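Long-range contact in penicillin binding protein 2X (Streptococcus thermophilus, PDB 5U47), which probably cross-links peptidoglycan strands as a transpeptidase of the septal division machinery and is a target of beta-lactam antibiotics: residues A150-G155 with R264-S269. The protein carries 1 engineered substitution. Numbering follows the deposited sequence.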
ATOM      1  N   ALA A 150      -9.115   6.157  -2.565  1.00 19.62           N
ATOM      2  CA  ALA A 150      -8.064   5.111  -2.437  1.00 18.91           C
ATOM      3  C   ALA A 150      -8.636   3.733  -2.681  1.00 19.42           C
ATOM      4  O   ALA A 150      -8.321   2.777  -1.968  1.00 19.55           O
ATOM      5  CB  ALA A 150      -7.465   5.171  -1.061  1.00 19.17           C
ATOM      6  N   SER A 151      -9.446   3.620  -3.715  1.00 19.94           N
ATOM      7  CA  SER A 151     -10.194   2.385  -3.932  1.00 21.47           C
ATOM      8  C   SER A 151      -9.337   1.159  -4.166  1.00 21.98           C
ATOM      9  O   SER A 151      -9.523   0.123  -3.500  1.00 21.23           O
ATOM     10  CB  SER A 151     -11.223   2.579  -5.048  1.00 21.78           C
ATOM     11  OG  SER A 151     -12.206   3.509  -4.628  1.00 21.38           O
ATOM     12  N   GLU A 152      -8.397   1.263  -5.097  1.00 21.76           N
ATOM     13  CA  GLU A 152      -7.495   0.143  -5.347  1.00 23.35           C
ATOM     14  C   GLU A 152      -6.650  -0.208  -4.106  1.00 22.71           C
ATOM     15  O   GLU A 152      -6.398  -1.375  -3.836  1.00 24.81           O
ATOM     16  CB  GLU A 152      -6.625   0.388  -6.591  1.00 22.47           C
ATOM     17  CG  GLU A 152      -7.414   0.290  -7.896  1.00 22.72           C
ATOM     18  CD  GLU A 152      -8.325   1.472  -8.213  1.00 23.39           C
ATOM     19  OE1 GLU A 152      -8.302   2.556  -7.526  1.00 22.72           O
ATOM     20  OE2 GLU A 152      -9.079   1.309  -9.196  1.00 24.96           O
ATOM     21  N   PHE A 153      -6.241   0.801  -3.349  1.00 21.63           N
ATOM     22  CA  PHE A 153      -5.483   0.539  -2.119  1.00 21.71           C
ATOM     23  C   PHE A 153      -6.310  -0.267  -1.085  1.00 21.37           C
ATOM     24  O   PHE A 153      -5.834  -1.287  -0.544  1.00 19.92           O
ATOM     25  CB  PHE A 153      -5.013   1.853  -1.538  1.00 22.15           C
ATOM     26  CG  PHE A 153      -4.474   1.748  -0.143  1.00 22.93           C
ATOM     27  CD1 PHE A 153      -3.187   1.280   0.086  1.00 23.71           C
ATOM     28  CD2 PHE A 153      -5.255   2.133   0.937  1.00 23.07           C
ATOM     29  CE1 PHE A 153      -2.691   1.200   1.382  1.00 25.20           C
ATOM     30  CE2 PHE A 153      -4.759   2.069   2.241  1.00 24.28           C
ATOM     31  CZ  PHE A 153      -3.477   1.599   2.455  1.00 25.30           C
ATOM     32  N   LEU A 154      -7.535   0.188  -0.832  1.00 20.37           N
ATOM     33  CA  LEU A 154      -8.411  -0.471   0.144  1.00 22.20           C
ATOM     34  C   LEU A 154      -8.824  -1.863  -0.278  1.00 21.30           C
ATOM     35  O   LEU A 154      -8.844  -2.775   0.531  1.00 22.06           O
ATOM     36  CB  LEU A 154      -9.673   0.359   0.395  1.00 22.36           C
ATOM     37  CG  LEU A 154      -9.485   1.706   1.074  1.00 23.17           C
ATOM     38  CD1 LEU A 154     -10.796   2.474   1.083  1.00 24.35           C
ATOM     39  CD2 LEU A 154      -8.949   1.524   2.481  1.00 24.23           C
ATOM     40  N   GLY A 155      -9.149  -2.027  -1.549  1.00 21.70           N
ATOM     41  CA  GLY A 155      -9.647  -3.294  -2.015  1.00 22.92           C
ATOM     42  C   GLY A 155     -11.075  -3.517  -1.540  1.00 23.50           C
ATOM     43  O   GLY A 155     -11.739  -2.598  -1.038  1.00 23.11           O
ATOM     44  N   ARG A 264      -5.464   5.847 -11.420  1.00 22.92           N
ATOM     45  CA  ARG A 264      -6.490   6.042 -12.390  1.00 23.06           C
ATOM     46  C   ARG A 264      -6.211   5.062 -13.531  1.00 24.31           C
ATOM     47  O   ARG A 264      -5.057   4.799 -13.828  1.00 22.94           O
ATOM     48  CB  ARG A 264      -6.494   7.489 -12.899  1.00 25.05           C
ATOM     49  CG  ARG A 264      -6.927   8.527 -11.851  1.00 24.27           C
ATOM     50  CD  ARG A 264      -8.407   8.373 -11.540  1.00 24.36           C
ATOM     51  NE  ARG A 264      -8.915   9.349 -10.575  1.00 25.03           N
ATOM     52  CZ  ARG A 264      -8.773   9.271  -9.245  1.00 25.24           C
ATOM     53  NH1 ARG A 264      -8.082   8.290  -8.684  1.00 24.86           N
ATOM     54  NH2 ARG A 264      -9.300  10.213  -8.459  1.00 26.25           N
ATOM     55  N   PRO A 265      -7.249   4.493 -14.147  1.00 24.82           N
ATOM     56  CA  PRO A 265      -8.655   4.716 -13.784  1.00 25.16           C
ATOM     57  C   PRO A 265      -8.991   4.055 -12.461  1.00 23.57           C
ATOM     58  O   PRO A 265      -8.270   3.162 -12.021  1.00 23.94           O
ATOM     59  CB  PRO A 265      -9.430   4.024 -14.932  1.00 27.12           C
ATOM     60  CG  PRO A 265      -8.475   2.998 -15.432  1.00 28.42           C
ATOM     61  CD  PRO A 265      -7.131   3.662 -15.355  1.00 27.27           C
ATOM     62  N   THR A 266     -10.084   4.486 -11.843  1.00 23.27           N
ATOM     63  CA  THR A 266     -10.466   3.970 -10.536  1.00 23.29           C
ATOM     64  C   THR A 266     -11.929   3.601 -10.529  1.00 25.17           C
ATOM     65  O   THR A 266     -12.564   3.562 -11.587  1.00 26.43           O
ATOM     66  CB  THR A 266     -10.123   4.999  -9.429  1.00 22.94           C
ATOM     67  OG1 THR A 266     -10.254   4.408  -8.116  1.00 22.46           O
ATOM     68  CG2 THR A 266     -11.011   6.242  -9.556  1.00 23.34           C
ATOM     69  N   TYR A 267     -12.444   3.288  -9.340  1.00 24.86           N
ATOM     70  CA  TYR A 267     -13.855   2.965  -9.158  1.00 25.39           C
ATOM     71  C   TYR A 267     -14.364   3.450  -7.799  1.00 24.14           C
ATOM     72  O   TYR A 267     -13.577   3.749  -6.881  1.00 23.57           O
ATOM     73  CB  TYR A 267     -14.085   1.441  -9.276  1.00 25.66           C
ATOM     74  CG  TYR A 267     -13.425   0.593  -8.197  1.00 24.36           C
ATOM     75  CD1 TYR A 267     -12.104   0.180  -8.314  1.00 24.81           C
ATOM     76  CD2 TYR A 267     -14.138   0.173  -7.068  1.00 25.25           C
ATOM     77  CE1 TYR A 267     -11.495  -0.601  -7.326  1.00 23.45           C
ATOM     78  CE2 TYR A 267     -13.553  -0.612  -6.090  1.00 23.82           C
ATOM     79  CZ  TYR A 267     -12.221  -1.004  -6.230  1.00 24.22           C
ATOM     80  OH  TYR A 267     -11.624  -1.784  -5.261  1.00 23.51           O
ATOM     81  N   ASN A 268     -15.681   3.522  -7.677  1.00 24.58           N
ATOM     82  CA  ASN A 268     -16.323   3.851  -6.393  1.00 24.50           C
ATOM     83  C   ASN A 268     -16.316   2.580  -5.552  1.00 24.44           C
ATOM     84  O   ASN A 268     -16.925   1.571  -5.941  1.00 24.97           O
ATOM     85  CB  ASN A 268     -17.740   4.350  -6.620  1.00 26.27           C
ATOM     86  CG  ASN A 268     -18.422   4.779  -5.332  1.00 27.48           C
ATOM     87  OD1 ASN A 268     -18.418   4.051  -4.329  1.00 26.22           O
ATOM     88  ND2 ASN A 268     -19.013   5.971  -5.355  1.00 29.19           N
ATOM     89  N   SER A 269     -15.633   2.611  -4.405  1.00 24.03           N
ATOM     90  CA  SER A 269     -15.524   1.416  -3.541  1.00 24.10           C
ATOM     91  C   SER A 269     -16.832   0.888  -2.957  1.00 26.33           C
ATOM     92  O   SER A 269     -16.948  -0.328  -2.681  1.00 27.88           O
ATOM     93  CB  SER A 269     -14.532   1.662  -2.391  1.00 24.95           C
ATOM     94  OG  SER A 269     -13.208   1.770  -2.877  1.00 23.48           O
TER
HETATM   95  O   HOH W   1      -9.655   5.914  -5.990  1.00 24.18           O
HETATM   96  O   HOH W   2     -12.590  -0.891  -2.921  1.00 26.70           O
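Ser-151, the first residue of the one-turn helix 151-154, lies over the Tyr-267 ring in a CH-pi contact that joins the dimerisation region to the penicillin-binding transpeptidase fold, where 264-269 runs on from edge strand 258-264 of the five-stranded antiparallel sheet. Ser-151 CB sits 3.9 Å from the ring centroid and only 10° off its normal. The hydroxyl of the same serine is turned beside its own backbone N and donates from OG to Tyr-267 O at 2.6 Å; the C=O...donor angle is 159°, with the donor tilted from the carbonyl plane. These two interactions make up the tight part: one residue grips Tyr-267 by both ring face and backbone.

Glu-152 bends at chi2 (75°), bringing its carboxylate to the ring edge, where OE2 lies 3.3 Å from Tyr-267 CD1. Its OE1 accepts from Thr-266 OG1 at 2.8 Å through the syn lone pair, while OE2 is hydrogen-bonded to Tyr-280 OH, so partners on both oxygens restrict the carboxylate's rotation.

Packing is looser toward Gly-155, where the nearest approach is 4.1 Å, from Tyr-267 OH to Gly-155 CA. Waters supplement the direct contacts. One links Thr-266 OG1 to Ser-151 N; a second, on the Gly-155 side, accepts from Tyr-267 OH and Ser-269 OG and donates to Ser-151 O and, at 2.7 Å, to Gly-155 O.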